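Local coordinates for protein transcription initiation factor TFIID subunit 6 (Drosophila melanogaster, PDB 1TAF) that serves as a subunit of the general transcription factor TFIID, pairing through its histone-fold domain with another protein and helping promoters respond to activators and repressors, at residues 7-12 / 28-33. Numbering follows the deposited sequence.
With ZN (zinc ion), chain G.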
loop_
_atom_site.group_PDB
_atom_site.type_symbol
_atom_site.label_atom_id
_atom_site.label_comp_id
_atom_site.label_asym_id
_atom_site.label_seq_id
_atom_site.Cartn_x
_atom_site.Cartn_y
_atom_site.Cartn_z
ATOM N N ILE B 7 -14.779 4.791 -18.530
ATOM C CA ILE B 7 -15.671 5.229 -17.467
ATOM C C ILE B 7 -15.700 6.758 -17.511
ATOM O O ILE B 7 -14.680 7.397 -17.763
ATOM C CB ILE B 7 -15.144 4.726 -16.089
ATOM C CG1 ILE B 7 -15.228 3.187 -16.012
ATOM C CG2 ILE B 7 -15.892 5.392 -14.943
ATOM C CD1 ILE B 7 -16.654 2.605 -16.129
ATOM N N SER B 8 -16.868 7.344 -17.293
ATOM C CA SER B 8 -17.001 8.799 -17.327
ATOM C C SER B 8 -16.395 9.476 -16.107
ATOM O O SER B 8 -16.334 8.891 -15.017
ATOM C CB SER B 8 -18.478 9.200 -17.417
ATOM O OG SER B 8 -19.175 8.796 -16.246
ATOM N N ALA B 9 -15.973 10.722 -16.293
ATOM C CA ALA B 9 -15.419 11.516 -15.212
ATOM C C ALA B 9 -16.522 11.774 -14.184
ATOM O O ALA B 9 -16.251 11.939 -12.994
ATOM C CB ALA B 9 -14.914 12.812 -15.753
ATOM N N GLU B 10 -17.775 11.776 -14.645
ATOM C CA GLU B 10 -18.928 11.997 -13.768
ATOM C C GLU B 10 -19.073 10.890 -12.714
ATOM O O GLU B 10 -19.387 11.154 -11.548
ATOM C CB GLU B 10 -20.198 12.120 -14.604
ATOM C CG GLU B 10 -21.431 12.451 -13.803
ATOM C CD GLU B 10 -21.282 13.727 -12.989
ATOM O OE1 GLU B 10 -20.610 14.677 -13.471
ATOM O OE2 GLU B 10 -21.837 13.775 -11.863
ATOM N N SER B 11 -18.788 9.654 -13.116
ATOM C CA SER B 11 -18.857 8.512 -12.215
ATOM C C SER B 11 -17.855 8.628 -11.067
ATOM O O SER B 11 -18.082 8.095 -9.988
ATOM C CB SER B 11 -18.591 7.217 -12.985
ATOM O OG SER B 11 -19.503 7.072 -14.055
ATOM N N MET B 12 -16.739 9.312 -11.304
ATOM C CA MET B 12 -15.706 9.497 -10.280
ATOM C C MET B 12 -16.236 10.413 -9.188
ATOM O O MET B 12 -15.881 10.280 -8.020
ATOM C CB MET B 12 -14.444 10.125 -10.887
ATOM C CG MET B 12 -13.853 9.371 -12.068
ATOM S SD MET B 12 -13.258 7.735 -11.648
ATOM C CE MET B 12 -14.646 6.714 -12.115
ATOM N N ALA B 28 -8.932 16.286 -12.175
ATOM C CA ALA B 28 -8.676 15.148 -11.292
ATOM C C ALA B 28 -9.646 14.001 -11.622
ATOM O O ALA B 28 -9.230 12.855 -11.757
ATOM C CB ALA B 28 -8.813 15.569 -9.826
ATOM N N ALA B 29 -10.929 14.316 -11.788
ATOM C CA ALA B 29 -11.931 13.302 -12.134
ATOM C C ALA B 29 -11.643 12.685 -13.500
ATOM O O ALA B 29 -11.800 11.477 -13.665
ATOM C CB ALA B 29 -13.343 13.901 -12.114
ATOM N N LYS B 30 -11.249 13.511 -14.477
ATOM C CA LYS B 30 -10.929 13.028 -15.830
ATOM C C LYS B 30 -9.718 12.098 -15.797
ATOM O O LYS B 30 -9.678 11.073 -16.487
ATOM C CB LYS B 30 -10.601 14.186 -16.782
ATOM C CG LYS B 30 -11.649 15.290 -16.883
ATOM C CD LYS B 30 -12.965 14.815 -17.460
ATOM C CE LYS B 30 -14.069 15.875 -17.295
ATOM N NZ LYS B 30 -14.371 16.197 -15.853
ATOM N N GLU B 31 -8.713 12.468 -15.016
ATOM C CA GLU B 31 -7.515 11.651 -14.918
ATOM C C GLU B 31 -7.853 10.287 -14.334
ATOM O O GLU B 31 -7.434 9.263 -14.861
ATOM C CB GLU B 31 -6.467 12.346 -14.053
ATOM C CG GLU B 31 -5.169 11.544 -13.877
ATOM C CD GLU B 31 -4.374 11.397 -15.167
ATOM O OE1 GLU B 31 -4.640 12.137 -16.141
ATOM O OE2 GLU B 31 -3.471 10.536 -15.206
ATOM N N LEU B 32 -8.611 10.284 -13.243
ATOM C CA LEU B 32 -9.023 9.058 -12.570
ATOM C C LEU B 32 -9.891 8.168 -13.448
ATOM O O LEU B 32 -9.756 6.950 -13.416
ATOM C CB LEU B 32 -9.792 9.389 -11.289
ATOM C CG LEU B 32 -9.053 9.308 -9.959
ATOM C CD1 LEU B 32 -10.002 9.708 -8.869
ATOM C CD2 LEU B 32 -8.548 7.899 -9.720
ATOM N N ALA B 33 -10.818 8.775 -14.184
ATOM C CA ALA B 33 -11.703 8.029 -15.074
ATOM C C ALA B 33 -10.874 7.364 -16.168
ATOM O O ALA B 33 -11.147 6.236 -16.583
ATOM C CB ALA B 33 -12.747 8.955 -15.696
HETATM ZN ZN ZN G . -3.000 9.043 -13.991
HETATM O O HOH W 1 -2.244 9.784 -12.166
#
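Met-12 lays its side chain over the backbone of helix 26-53, where CG comes within 3.3 Å of the carbonyl O of Ala-29 and SD lies 3.7 Å from the backbone N of Ala-33. CG stands anti to the carbonyl carbon (chi1 -55°), and the bend at chi2 (-64°) brings SD to CB of Leu-32 at 3.9 Å; a further bend at chi3 turns only CE. The Ala-29 oxygen accepts the amide of Ala-33, so CG and SD lie against a helical hydrogen bond without competing for it. Trimming Met-12 to an alanine is likely to leave a gap over the Ala-29 to Ala-33 turn, with CB of Leu-32 lacking its sulfur neighbour.

Small residues permit a close approach: CA of Ala-9 lies 4.8 Å from CA of Lys-30. The methyl of Ala-9 faces those of Ala-29 and Ala-33, its CB 4.1 Å from Ala-29 CB, while the outer end of Lys-30 curls back over it. Lys-30 CD stands only 3.3 Å from Ala-9 CB, tighter than usual for two carbons; the bend at chi4 (-62°) turns NZ to the carbonyl of Asp-26, its hydrogen-bond partner. On the N-terminal side, CB of Ala-33 presses against the carbonyl O of Ile-7 at 3.2 Å, as the chain enters helix 9-18.

This packs the short first helix of the histone fold against the start of its long central helix, beside the partner protein, whose apolar side chains also touch Met-12 and Leu-32. Glu-31, whose CB points away from 7-12, binds zinc through OE2 at 2.0 Å, together with Asp-35 and a water. No hydrogen bond crosses between 7-12 and 28-33, which implies that cohesion here depends on the fit of methyl groups and thioether against backbone.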